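Local coordinates for zinc uptake regulation protein (Escherichia coli, PDB 4MTE), which represses zinc-uptake genes such as znuACB by binding their operator DNA, with zinc as its cofactor, at residues 18-23 against 73-78; 26-31 against 64-69; 49-52 against 57-60. All coordinates share one frame; numbering follows the deposited sequence.

Contact 1 of 3, residues 18-23 against 73-78; sequences AQRNVR and QGFVHK. With ZN (zinc ion), chain N; nucleotides of chain E; nucleotides of chain F.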
loop_
_atom_site.group_PDB
_atom_site.type_symbol
_atom_site.label_atom_id
_atom_site.label_comp_id
_atom_site.label_asym_id
_atom_site.label_seq_id
_atom_site.Cartn_x
_atom_site.Cartn_y
_atom_site.Cartn_z
ATOM N N ALA D 18 28.244 13.039 28.871
ATOM C CA ALA D 18 29.609 13.408 29.235
ATOM C C ALA D 18 30.195 12.416 30.241
ATOM O O ALA D 18 31.350 12.011 30.123
ATOM C CB ALA D 18 29.652 14.823 29.799
ATOM N N GLN D 19 29.394 12.025 31.229
ATOM C CA GLN D 19 29.836 11.061 32.236
ATOM C C GLN D 19 30.141 9.678 31.657
ATOM O O GLN D 19 31.017 8.971 32.154
ATOM C CB GLN D 19 28.790 10.942 33.350
ATOM C CG GLN D 19 28.729 12.160 34.265
ATOM C CD GLN D 19 27.628 12.071 35.306
ATOM O OE1 GLN D 19 26.550 11.542 35.040
ATOM N NE2 GLN D 19 27.896 12.590 36.498
ATOM N N ARG D 20 29.422 9.295 30.606
ATOM C CA ARG D 20 29.567 7.965 30.019
ATOM C C ARG D 20 30.582 7.937 28.883
ATOM O O ARG D 20 30.842 6.879 28.308
ATOM C CB ARG D 20 28.223 7.480 29.483
ATOM C CG ARG D 20 27.162 7.257 30.536
ATOM C CD ARG D 20 25.826 6.993 29.870
ATOM N NE ARG D 20 24.778 6.653 30.824
ATOM C CZ ARG D 20 23.481 6.644 30.537
ATOM N NH1 ARG D 20 23.062 6.965 29.319
ATOM N NH2 ARG D 20 22.600 6.322 31.471
ATOM N N ASN D 21 31.154 9.095 28.566
ATOM C CA ASN D 21 32.052 9.224 27.422
ATOM C C ASN D 21 31.397 8.734 26.132
ATOM O O ASN D 21 31.991 7.970 25.371
ATOM C CB ASN D 21 33.367 8.478 27.672
ATOM C CG ASN D 21 34.202 9.117 28.765
ATOM O OD1 ASN D 21 34.292 10.342 28.855
ATOM N ND2 ASN D 21 34.817 8.291 29.602
ATOM N N VAL D 22 30.160 9.168 25.911
ATOM C CA VAL D 22 29.487 8.984 24.632
ATOM C C VAL D 22 29.178 10.365 24.071
ATOM O O VAL D 22 29.035 11.327 24.826
ATOM C CB VAL D 22 28.196 8.150 24.767
ATOM C CG1 VAL D 22 28.528 6.747 25.272
ATOM C CG2 VAL D 22 27.193 8.839 25.689
ATOM N N ARG D 23 29.075 10.464 22.751
ATOM C CA ARG D 23 28.982 11.761 22.097
ATOM C C ARG D 23 27.539 12.166 21.844
ATOM O O ARG D 23 26.848 11.556 21.030
ATOM C CB ARG D 23 29.749 11.733 20.778
ATOM C CG ARG D 23 31.116 11.091 20.883
ATOM C CD ARG D 23 31.970 11.469 19.696
ATOM N NE ARG D 23 32.928 10.426 19.344
ATOM C CZ ARG D 23 33.592 10.383 18.194
ATOM N NH1 ARG D 23 33.403 11.325 17.278
ATOM N NH2 ARG D 23 34.443 9.396 17.958
ATOM N N GLN D 73 20.970 5.043 25.053
ATOM C CA GLN D 73 21.303 5.810 26.254
ATOM C C GLN D 73 20.103 5.998 27.190
ATOM O O GLN D 73 20.249 6.526 28.291
ATOM C CB GLN D 73 21.912 7.165 25.878
ATOM C CG GLN D 73 23.222 7.052 25.099
ATOM C CD GLN D 73 24.260 6.204 25.815
ATOM O OE1 GLN D 73 24.415 6.292 27.033
ATOM N NE2 GLN D 73 24.970 5.370 25.064
ATOM N N GLY D 74 18.925 5.571 26.749
ATOM C CA GLY D 74 17.761 5.510 27.618
ATOM C C GLY D 74 16.990 6.810 27.766
ATOM O O GLY D 74 16.171 6.946 28.675
ATOM N N PHE D 75 17.236 7.759 26.870
ATOM C CA PHE D 75 16.543 9.045 26.900
ATOM C C PHE D 75 15.180 8.950 26.225
ATOM O O PHE D 75 14.283 9.748 26.503
ATOM C CB PHE D 75 17.388 10.112 26.203
ATOM C CG PHE D 75 18.772 10.245 26.766
ATOM C CD1 PHE D 75 18.998 10.070 28.120
ATOM C CD2 PHE D 75 19.846 10.530 25.946
ATOM C CE1 PHE D 75 20.265 10.184 28.643
ATOM C CE2 PHE D 75 21.118 10.643 26.468
ATOM C CZ PHE D 75 21.324 10.470 27.819
ATOM N N VAL D 76 15.033 7.965 25.345
ATOM C CA VAL D 76 13.819 7.796 24.554
ATOM C C VAL D 76 13.280 6.377 24.705
ATOM O O VAL D 76 14.039 5.439 24.946
ATOM C CB VAL D 76 14.097 8.095 23.056
ATOM C CG1 VAL D 76 12.867 7.819 22.189
ATOM C CG2 VAL D 76 14.562 9.537 22.882
ATOM N N HIS D 77 11.962 6.246 24.591
ATOM C CA HIS D 77 11.308 4.947 24.518
ATOM C C HIS D 77 10.605 4.819 23.180
ATOM O O HIS D 77 10.083 5.801 22.636
ATOM C CB HIS D 77 10.278 4.783 25.633
ATOM C CG HIS D 77 10.869 4.782 27.007
ATOM N ND1 HIS D 77 11.741 3.811 27.441
ATOM C CD2 HIS D 77 10.702 5.635 28.045
ATOM C CE1 HIS D 77 12.094 4.068 28.690
ATOM N NE2 HIS D 77 11.478 5.167 29.077
ATOM N N LYS D 78 10.597 3.599 22.659
ATOM C CA LYS D 78 9.822 3.269 21.480
ATOM C C LYS D 78 8.450 2.784 21.926
ATOM O O LYS D 78 8.343 1.919 22.797
ATOM C CB LYS D 78 10.519 2.171 20.678
ATOM C CG LYS D 78 9.798 1.790 19.399
ATOM C CD LYS D 78 10.496 0.640 18.699
ATOM C CE LYS D 78 9.848 0.322 17.364
ATOM N NZ LYS D 78 10.016 1.436 16.394
HETATM ZN ZN ZN N . 11.210 6.209 30.784
ATOM P P DA E 4 33.603 2.080 18.258
ATOM O OP1 DA E 4 33.149 1.885 19.653
ATOM O OP2 DA E 4 33.266 1.072 17.227
ATOM O "O5'" DA E 4 33.086 3.513 17.775
ATOM C "C5'" DA E 4 33.496 4.674 18.492
ATOM C "C4'" DA E 4 33.106 5.939 17.750
ATOM O "O4'" DA E 4 33.875 6.032 16.522
ATOM C "C3'" DA E 4 31.635 6.011 17.355
ATOM O "O3'" DA E 4 31.101 7.273 17.740
ATOM C "C2'" DA E 4 31.647 5.811 15.842
ATOM C "C1'" DA E 4 33.016 6.343 15.443
ATOM N N9 DA E 4 33.562 5.750 14.224
ATOM C C8 DA E 4 33.799 4.428 13.975
ATOM N N7 DA E 4 34.299 4.193 12.785
ATOM C C5 DA E 4 34.397 5.449 12.214
ATOM C C6 DA E 4 34.853 5.887 10.957
ATOM N N6 DA E 4 35.316 5.060 10.014
ATOM N N1 DA E 4 34.816 7.212 10.708
ATOM C C2 DA E 4 34.351 8.033 11.656
ATOM N N3 DA E 4 33.896 7.740 12.870
ATOM C C4 DA E 4 33.947 6.419 13.088
ATOM P P DG E 5 29.523 7.556 17.623
ATOM O OP1 DG E 5 29.125 8.366 18.796
ATOM O OP2 DG E 5 28.844 6.269 17.351
ATOM O "O5'" DG E 5 29.402 8.469 16.318
ATOM C "C5'" DG E 5 30.056 9.731 16.312
ATOM C "C4'" DG E 5 29.928 10.416 14.964
ATOM O "O4'" DG E 5 30.735 9.705 13.994
ATOM C "C3'" DG E 5 28.511 10.484 14.404
ATOM O "O3'" DG E 5 28.137 11.860 14.312
ATOM C "C2'" DG E 5 28.581 9.762 13.053
ATOM C "C1'" DG E 5 30.073 9.675 12.748
ATOM N N9 DG E 5 30.514 8.465 12.059
ATOM C C8 DG E 5 30.510 7.178 12.541
ATOM N N7 DG E 5 30.982 6.305 11.693
ATOM C C5 DG E 5 31.327 7.066 10.582
ATOM C C6 DG E 5 31.890 6.676 9.344
ATOM O O6 DG E 5 32.206 5.538 8.971
ATOM N N1 DG E 5 32.081 7.765 8.495
ATOM C C2 DG E 5 31.768 9.069 8.803
ATOM N N2 DG E 5 32.018 9.997 7.866
ATOM N N3 DG E 5 31.240 9.449 9.958
ATOM C C4 DG E 5 31.050 8.399 10.794
ATOM P P DA F 21 9.551 2.156 12.588
ATOM O OP1 DA F 21 9.439 1.248 13.748
ATOM O OP2 DA F 21 9.658 3.617 12.785
ATOM O "O5'" DA F 21 10.811 1.689 11.733
ATOM C "C5'" DA F 21 10.886 0.324 11.372
ATOM C "C4'" DA F 21 12.101 0.053 10.503
ATOM O "O4'" DA F 21 11.953 0.732 9.234
ATOM C "C3'" DA F 21 13.439 0.529 11.063
ATOM O "O3'" DA F 21 14.161 -0.621 11.471
ATOM C "C2'" DA F 21 14.105 1.293 9.912
ATOM C "C1'" DA F 21 13.253 0.897 8.713
ATOM N N9 DA F 21 13.192 1.861 7.619
ATOM C C8 DA F 21 12.551 3.069 7.587
ATOM N N7 DA F 21 12.674 3.703 6.441
ATOM C C5 DA F 21 13.442 2.845 5.671
ATOM C C6 DA F 21 13.934 2.917 4.353
ATOM N N6 DA F 21 13.718 3.939 3.516
ATOM N N1 DA F 21 14.667 1.878 3.917
ATOM C C2 DA F 21 14.897 0.843 4.727
ATOM N N3 DA F 21 14.491 0.660 5.977
ATOM C C4 DA F 21 13.766 1.707 6.386
#
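Arg20, in the last turn of helix 6-20, reaches across to Gln73, which precedes Gly74, and illustrates how a single arginine can grip both the side chain and the backbone of one partner. From CB its CG sets out beside the backbone N (chi1 -65°). The extended chain then carries Arg20 CD past Gln73 OE1 at 3.2 Å, the two side chains running in opposite directions, and Arg20 NE follows a little farther from the same oxygen. Beyond CZ, Arg20 NH1 is the working tip. It gives a bent bond to Gln73 OE1 (2.7 Å, 133° at the hydrogen) and a straighter one to Gln73 O (3.0 Å, 163°), the latter in the carbonyl plane on a lone pair. Arg20 NH1 also comes near Phe75 CZ, obliquely, at 4.2 Å, whereas Arg20 NH2 stays farther from Gln73 O. Gln73 folds at chi2, which brings its amide back to the arginine, while Val22 CG1 packs 3.8 Å from Gln73 NE2. Both helices are closed by Schellman motifs, at Asn21 and at Gly74. Past the second, the chain enters strand 76-79, where His77 NE2 binds zinc together with Cys88, His96 and Glu111. Two acceptors of one residue on a single NH1 imply that the guanidinium probably fixes the rotation of the Gln73 amide and ties two helix C-termini together through polar contacts.

Contact 2 of 3, residues 26-31 against 64-69; sequences PQRLEV and YRALDF. With nucleotides of chain F; nucleotides of chain E.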
loop_
_atom_site.group_PDB
_atom_site.type_symbol
_atom_site.label_atom_id
_atom_site.label_comp_id
_atom_site.label_asym_id
_atom_site.label_seq_id
_atom_site.Cartn_x
_atom_site.Cartn_y
_atom_site.Cartn_z
ATOM N N PRO D 26 25.428 17.513 17.939
ATOM C CA PRO D 26 24.415 18.502 17.552
ATOM C C PRO D 26 23.148 17.871 16.983
ATOM O O PRO D 26 22.051 18.287 17.356
ATOM C CB PRO D 26 25.132 19.315 16.476
ATOM C CG PRO D 26 26.561 19.285 16.898
ATOM C CD PRO D 26 26.777 17.924 17.510
ATOM N N GLN D 27 23.296 16.886 16.101
ATOM C CA GLN D 27 22.144 16.201 15.523
ATOM C C GLN D 27 21.316 15.518 16.598
ATOM O O GLN D 27 20.131 15.800 16.750
ATOM C CB GLN D 27 22.585 15.159 14.494
ATOM C CG GLN D 27 22.845 15.720 13.110
ATOM C CD GLN D 27 22.873 14.642 12.045
ATOM O OE1 GLN D 27 23.020 13.457 12.346
ATOM N NE2 GLN D 27 22.727 15.048 10.789
ATOM N N ARG D 28 21.951 14.613 17.335
ATOM C CA ARG D 28 21.280 13.842 18.374
ATOM C C ARG D 28 20.619 14.777 19.384
ATOM O O ARG D 28 19.514 14.516 19.872
ATOM C CB ARG D 28 22.292 12.929 19.066
ATOM C CG ARG D 28 22.946 11.931 18.121
ATOM C CD ARG D 28 24.180 11.279 18.725
ATOM N NE ARG D 28 24.689 10.199 17.883
ATOM C CZ ARG D 28 25.766 9.470 18.156
ATOM N NH1 ARG D 28 26.469 9.694 19.256
ATOM N NH2 ARG D 28 26.141 8.510 17.321
ATOM N N LEU D 29 21.296 15.883 19.665
ATOM C CA LEU D 29 20.785 16.903 20.569
ATOM C C LEU D 29 19.533 17.559 19.986
ATOM O O LEU D 29 18.504 17.676 20.660
ATOM C CB LEU D 29 21.863 17.961 20.807
ATOM C CG LEU D 29 21.587 19.022 21.871
ATOM C CD1 LEU D 29 21.428 18.388 23.249
ATOM C CD2 LEU D 29 22.706 20.050 21.868
ATOM N N GLU D 30 19.632 17.980 18.726
ATOM C CA GLU D 30 18.515 18.606 18.020
ATOM C C GLU D 30 17.312 17.672 18.008
ATOM O O GLU D 30 16.181 18.086 18.260
ATOM C CB GLU D 30 18.909 18.955 16.581
ATOM C CG GLU D 30 17.769 19.531 15.738
ATOM C CD GLU D 30 17.298 20.889 16.224
ATOM O OE1 GLU D 30 18.039 21.543 16.989
ATOM O OE2 GLU D 30 16.185 21.304 15.837
ATOM N N VAL D 31 17.569 16.404 17.712
ATOM C CA VAL D 31 16.514 15.404 17.680
ATOM C C VAL D 31 15.893 15.302 19.063
ATOM O O VAL D 31 14.669 15.335 19.210
ATOM C CB VAL D 31 17.060 14.026 17.239
ATOM C CG1 VAL D 31 15.994 12.945 17.380
ATOM C CG2 VAL D 31 17.558 14.092 15.804
ATOM N N TYR D 64 17.034 7.890 12.368
ATOM C CA TYR D 64 17.075 6.545 12.936
ATOM C C TYR D 64 18.358 6.273 13.725
ATOM O O TYR D 64 18.330 5.610 14.762
ATOM C CB TYR D 64 16.856 5.501 11.838
ATOM C CG TYR D 64 15.389 5.288 11.541
ATOM C CD1 TYR D 64 14.635 4.396 12.292
ATOM C CD2 TYR D 64 14.747 5.993 10.531
ATOM C CE1 TYR D 64 13.290 4.203 12.039
ATOM C CE2 TYR D 64 13.400 5.805 10.272
ATOM C CZ TYR D 64 12.677 4.910 11.030
ATOM O OH TYR D 64 11.334 4.718 10.775
ATOM N N ARG D 65 19.477 6.798 13.240
ATOM C CA ARG D 65 20.737 6.723 13.968
ATOM C C ARG D 65 20.590 7.459 15.292
ATOM O O ARG D 65 20.885 6.909 16.366
ATOM C CB ARG D 65 21.861 7.353 13.146
ATOM C CG ARG D 65 22.373 6.470 12.027
ATOM C CD ARG D 65 23.159 7.265 10.999
ATOM N NE ARG D 65 23.740 6.403 9.974
ATOM C CZ ARG D 65 24.253 6.839 8.827
ATOM N NH1 ARG D 65 24.254 8.134 8.543
ATOM N NH2 ARG D 65 24.761 5.977 7.961
ATOM N N ALA D 66 20.123 8.703 15.209
ATOM C CA ALA D 66 19.874 9.505 16.401
ATOM C C ALA D 66 19.002 8.733 17.389
ATOM O O ALA D 66 19.352 8.585 18.559
ATOM C CB ALA D 66 19.214 10.825 16.026
ATOM N N LEU D 67 17.882 8.213 16.901
ATOM C CA LEU D 67 16.940 7.486 17.744
ATOM C C LEU D 67 17.569 6.241 18.360
ATOM O O LEU D 67 17.332 5.943 19.528
ATOM C CB LEU D 67 15.690 7.106 16.947
ATOM C CG LEU D 67 14.722 8.255 16.645
ATOM C CD1 LEU D 67 13.670 7.816 15.631
ATOM C CD2 LEU D 67 14.058 8.767 17.923
ATOM N N ASP D 68 18.370 5.518 17.582
ATOM C CA ASP D 68 19.074 4.348 18.100
ATOM C C ASP D 68 19.975 4.749 19.262
ATOM O O ASP D 68 19.959 4.118 20.319
ATOM C CB ASP D 68 19.912 3.681 17.005
ATOM C CG ASP D 68 19.074 2.884 16.025
ATOM O OD1 ASP D 68 18.042 2.314 16.438
ATOM O OD2 ASP D 68 19.454 2.819 14.837
ATOM N N PHE D 69 20.759 5.803 19.060
ATOM C CA PHE D 69 21.617 6.326 20.121
ATOM C C PHE D 69 20.812 6.706 21.368
ATOM O O PHE D 69 21.100 6.243 22.477
ATOM C CB PHE D 69 22.398 7.544 19.623
ATOM C CG PHE D 69 23.197 8.232 20.697
ATOM C CD1 PHE D 69 24.468 7.790 21.027
ATOM C CD2 PHE D 69 22.678 9.319 21.379
ATOM C CE1 PHE D 69 25.202 8.421 22.015
ATOM C CE2 PHE D 69 23.410 9.952 22.366
ATOM C CZ PHE D 69 24.671 9.502 22.682
ATOM P P DA F 21 9.551 2.156 12.588
ATOM O OP1 DA F 21 9.439 1.248 13.748
ATOM O OP2 DA F 21 9.658 3.617 12.785
ATOM O "O5'" DA F 21 10.811 1.689 11.733
ATOM C "C5'" DA F 21 10.886 0.324 11.372
ATOM C "C4'" DA F 21 12.101 0.053 10.503
ATOM O "O4'" DA F 21 11.953 0.732 9.234
ATOM C "C3'" DA F 21 13.439 0.529 11.063
ATOM O "O3'" DA F 21 14.161 -0.621 11.471
ATOM C "C2'" DA F 21 14.105 1.293 9.912
ATOM C "C1'" DA F 21 13.253 0.897 8.713
ATOM N N9 DA F 21 13.192 1.861 7.619
ATOM C C8 DA F 21 12.551 3.069 7.587
ATOM N N7 DA F 21 12.674 3.703 6.441
ATOM C C5 DA F 21 13.442 2.845 5.671
ATOM C C6 DA F 21 13.934 2.917 4.353
ATOM N N6 DA F 21 13.718 3.939 3.516
ATOM N N1 DA F 21 14.667 1.878 3.917
ATOM C C2 DA F 21 14.897 0.843 4.727
ATOM N N3 DA F 21 14.491 0.660 5.977
ATOM C C4 DA F 21 13.766 1.707 6.386
ATOM P P DT E 6 26.658 12.279 13.845
ATOM O OP1 DT E 6 26.360 13.609 14.421
ATOM O OP2 DT E 6 25.746 11.146 14.124
ATOM O "O5'" DT E 6 26.800 12.441 12.264
ATOM C "C5'" DT E 6 27.871 13.246 11.778
ATOM C "C4'" DT E 6 27.867 13.323 10.264
ATOM O "O4'" DT E 6 28.498 12.136 9.724
ATOM C "C3'" DT E 6 26.485 13.425 9.626
ATOM O "O3'" DT E 6 26.468 14.587 8.806
ATOM C "C2'" DT E 6 26.329 12.107 8.865
ATOM C "C1'" DT E 6 27.773 11.705 8.594
ATOM N N1 DT E 6 28.041 10.239 8.438
ATOM C C2 DT E 6 28.738 9.812 7.333
ATOM O O2 DT E 6 29.150 10.548 6.452
ATOM N N3 DT E 6 28.942 8.463 7.293
ATOM C C4 DT E 6 28.544 7.501 8.201
ATOM O O4 DT E 6 28.802 6.306 8.029
ATOM C C5 DT E 6 27.819 8.016 9.340
ATOM C C7 DT E 6 27.325 7.086 10.413
ATOM C C6 DT E 6 27.611 9.342 9.401
ATOM P P DG E 7 25.153 14.985 7.976
ATOM O OP1 DG E 7 25.100 16.462 7.900
ATOM O OP2 DG E 7 24.004 14.235 8.530
ATOM O "O5'" DG E 7 25.456 14.411 6.519
ATOM C "C5'" DG E 7 26.702 14.726 5.913
ATOM C "C4'" DG E 7 26.685 14.358 4.444
ATOM O "O4'" DG E 7 27.051 12.963 4.284
ATOM C "C3'" DG E 7 25.328 14.524 3.775
ATOM O "O3'" DG E 7 25.511 15.016 2.451
ATOM C "C2'" DG E 7 24.739 13.114 3.846
ATOM C "C1'" DG E 7 25.972 12.226 3.737
ATOM N N9 DG E 7 25.908 10.955 4.454
ATOM C C8 DG E 7 25.424 10.693 5.715
ATOM N N7 DG E 7 25.532 9.437 6.057
ATOM C C5 DG E 7 26.132 8.832 4.958
ATOM C C6 DG E 7 26.507 7.487 4.728
ATOM O O6 DG E 7 26.382 6.509 5.480
ATOM N N1 DG E 7 27.083 7.319 3.470
ATOM C C2 DG E 7 27.272 8.326 2.550
ATOM N N2 DG E 7 27.844 8.004 1.382
ATOM N N3 DG E 7 26.927 9.585 2.752
ATOM C C4 DG E 7 26.368 9.759 3.970
#
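Arg28 lays its guanidinium flat on the ring of Phe69, a cation-pi stack whose planes are only 15° apart, with Arg28 CZ 4.0 Å from the ring centroid. The two side chains nevertheless cross at about a right angle, and successive atoms of the arginine track over one face: Arg28 CD makes a CH-pi contact at 3.8 Å from the Phe69 centroid, and Arg28 NH1 lies nearer the rim, 3.3 Å from Phe69 CD1. With CG anti to the backbone N (chi1 174°), the Phe69 ring swings out toward Arg28. Arg28 NH1 also donates to the carbonyl of Arg23 and forms a salt bridge with a DNA phosphate. The axes of the two short segments cross at -79°. Both helices belong to the winged-helix domain, in which helix 60-72 is the recognition helix: Arg65 reads DG7 of chain E through Arg65 NH1 to N7 (3.1 Å) and Arg65 NH2 to O6 (3.0 Å). With an alanine at Arg28, the Phe69 face would probably lose its cationic cover, and the Arg23 carbonyl and the phosphate this partner. Next to the stack, Ala66 CB meets Val31 CG2 at 3.7 Å, and the Val31 side chain also packs on Leu47 and Leu70.

Contact 3 of 3, residues 49-52 against 57-60; sequences DLLR and QAKP. With nucleotides of chain E.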
loop_
_atom_site.group_PDB
_atom_site.type_symbol
_atom_site.label_atom_id
_atom_site.label_comp_id
_atom_site.label_asym_id
_atom_site.label_seq_id
_atom_site.Cartn_x
_atom_site.Cartn_y
_atom_site.Cartn_z
ATOM N N ASP D 49 10.655 15.252 9.267
ATOM C CA ASP D 49 10.079 16.467 8.694
ATOM C C ASP D 49 10.385 17.692 9.558
ATOM O O ASP D 49 10.721 18.752 9.036
ATOM C CB ASP D 49 8.564 16.322 8.507
ATOM C CG ASP D 49 8.194 15.431 7.331
ATOM O OD1 ASP D 49 8.970 15.367 6.354
ATOM O OD2 ASP D 49 7.116 14.801 7.380
ATOM N N LEU D 50 10.268 17.548 10.876
ATOM C CA LEU D 50 10.635 18.635 11.783
ATOM C C LEU D 50 12.113 18.980 11.645
ATOM O O LEU D 50 12.487 20.150 11.565
ATOM C CB LEU D 50 10.348 18.252 13.235
ATOM C CG LEU D 50 8.884 18.076 13.639
ATOM C CD1 LEU D 50 8.803 17.700 15.113
ATOM C CD2 LEU D 50 8.072 19.336 13.351
ATOM N N LEU D 51 12.948 17.948 11.618
ATOM C CA LEU D 51 14.393 18.122 11.554
ATOM C C LEU D 51 14.840 18.812 10.263
ATOM O O LEU D 51 15.938 19.366 10.199
ATOM C CB LEU D 51 15.075 16.758 11.681
ATOM C CG LEU D 51 16.594 16.728 11.863
ATOM C CD1 LEU D 51 17.006 17.393 13.173
ATOM C CD2 LEU D 51 17.089 15.292 11.800
ATOM N N ARG D 52 13.987 18.787 9.241
ATOM C CA ARG D 52 14.333 19.350 7.935
ATOM C C ARG D 52 14.372 20.874 7.938
ATOM O O ARG D 52 15.179 21.478 7.232
ATOM C CB ARG D 52 13.343 18.886 6.867
ATOM C CG ARG D 52 13.588 17.492 6.328
ATOM C CD ARG D 52 12.752 17.257 5.086
ATOM N NE ARG D 52 12.716 15.854 4.686
ATOM C CZ ARG D 52 13.732 15.204 4.128
ATOM N NH1 ARG D 52 14.886 15.820 3.911
ATOM N NH2 ARG D 52 13.595 13.928 3.796
ATOM N N GLN D 57 18.941 18.831 4.511
ATOM C CA GLN D 57 19.709 17.756 3.897
ATOM C C GLN D 57 19.522 16.437 4.643
ATOM O O GLN D 57 20.093 15.414 4.263
ATOM C CB GLN D 57 21.192 18.130 3.878
ATOM C CG GLN D 57 21.487 19.428 3.147
ATOM C CD GLN D 57 21.025 19.397 1.704
ATOM O OE1 GLN D 57 21.084 18.359 1.043
ATOM N NE2 GLN D 57 20.550 20.534 1.210
ATOM N N ALA D 58 18.713 16.465 5.698
ATOM C CA ALA D 58 18.512 15.295 6.543
ATOM C C ALA D 58 17.669 14.232 5.845
ATOM O O ALA D 58 16.727 14.544 5.113
ATOM C CB ALA D 58 17.872 15.699 7.866
ATOM N N LYS D 59 18.026 12.974 6.085
ATOM C CA LYS D 59 17.333 11.826 5.518
ATOM C C LYS D 59 16.971 10.891 6.682
ATOM O O LYS D 59 17.333 11.169 7.826
ATOM C CB LYS D 59 18.243 11.123 4.504
ATOM C CG LYS D 59 18.995 12.054 3.556
ATOM C CD LYS D 59 18.090 12.668 2.501
ATOM C CE LYS D 59 18.818 12.784 1.170
ATOM N NZ LYS D 59 20.120 13.497 1.304
ATOM N N PRO D 60 16.252 9.789 6.406
ATOM C CA PRO D 60 15.839 8.862 7.473
ATOM C C PRO D 60 16.983 8.269 8.317
ATOM O O PRO D 60 16.835 8.197 9.541
ATOM C CB PRO D 60 15.099 7.756 6.710
ATOM C CG PRO D 60 14.643 8.405 5.439
ATOM C CD PRO D 60 15.715 9.388 5.094
ATOM P P DT E 8 24.239 15.381 1.539
ATOM O OP1 DT E 8 24.672 16.381 0.539
ATOM O OP2 DT E 8 23.099 15.678 2.431
ATOM O "O5'" DT E 8 23.910 14.013 0.787
ATOM C "C5'" DT E 8 24.898 13.435 -0.054
ATOM C "C4'" DT E 8 24.435 12.096 -0.594
ATOM O "O4'" DT E 8 24.594 11.065 0.414
ATOM C "C3'" DT E 8 22.968 12.045 -1.021
ATOM O "O3'" DT E 8 22.906 11.775 -2.410
ATOM C "C2'" DT E 8 22.366 10.926 -0.173
ATOM C "C1'" DT E 8 23.594 10.096 0.185
ATOM N N1 DT E 8 23.469 9.226 1.398
ATOM C C2 DT E 8 23.954 7.934 1.360
ATOM O O2 DT E 8 24.487 7.435 0.383
ATOM N N3 DT E 8 23.789 7.234 2.526
ATOM C C4 DT E 8 23.207 7.676 3.700
ATOM O O4 DT E 8 23.111 6.957 4.691
ATOM C C5 DT E 8 22.723 9.033 3.674
ATOM C C7 DT E 8 22.069 9.637 4.883
ATOM C C6 DT E 8 22.878 9.732 2.540
#
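Leu51 and Arg52, on helix 44-52, meet Ala58 in the connection to helix 60-72, one with an apolar branch and the other with its guanidinium. The walk begins at Asp49, whose carbonyl O receives a weak bond from Arg52 N (3.3 Å) within the helix. At Leu51, CG lies anti to the backbone N (chi1 -170°), which carries the side chain towards the connection; Leu51 CD2 then touches Ala58 CB at 4.0 Å. This is the apolar half of the contact. Leu51 also packs on Leu34 and on Glu30 of helix 26-36, while Ala58 rests on Leu48. Arg52 comes next. Its CB points neither to Ala58 nor away from it, and the end of the side chain comes nearer: the extended chain brings the guanidinium obliquely near the Ala58 carbonyl. The approach of Arg52 NH1 to that oxygen is badly angled and its details are doubtful; Arg52 NH1 does give a weak hydrogen bond to Pro56 O, earlier in the same connection.

In residues 57-60 the side chains alternate. Ala58 faces the helix, whereas the first side-chain bonds of Gln57 and Lys59 point away from it, and their side chains lie by DT8 of chain E: Gln57 CB is 3.4 Å from OP2 of that nucleotide, and Lys59 NZ is 3.7 Å from its C2'. Lys59 is also the N-cap of helix 60-72, and Pro60, which opens that helix, packs on Tyr45 and Leu48 as well as on a thymine base. A helix, a short connection held against it by a small apolar residue, and then the recognition helix together form the helix-turn-helix of a winged-helix DNA-binding domain.

How the contacts relate
The three contacts form a row, with contact 2 in the middle. Its centre is about 10 Å from that of contact 1 and about 11 Å from that of contact 3, whereas contacts 1 and 3 are about 21 Å apart between centres and do not touch. Besides the bond between Arg28 and the Arg23 carbonyl, contacts 1 and 2 join where Val22 CG2 packs on Phe69 CZ (4.0 Å). Leu51 makes the other junction, its CD2 lying 4.2 Å from Val31 CG2. Each contact borders the bound DNA, and contact 1 alone also includes a zinc ligand, with Lys78 NZ beyond it gripping OP1 of DA21 of chain F at 2.7 Å.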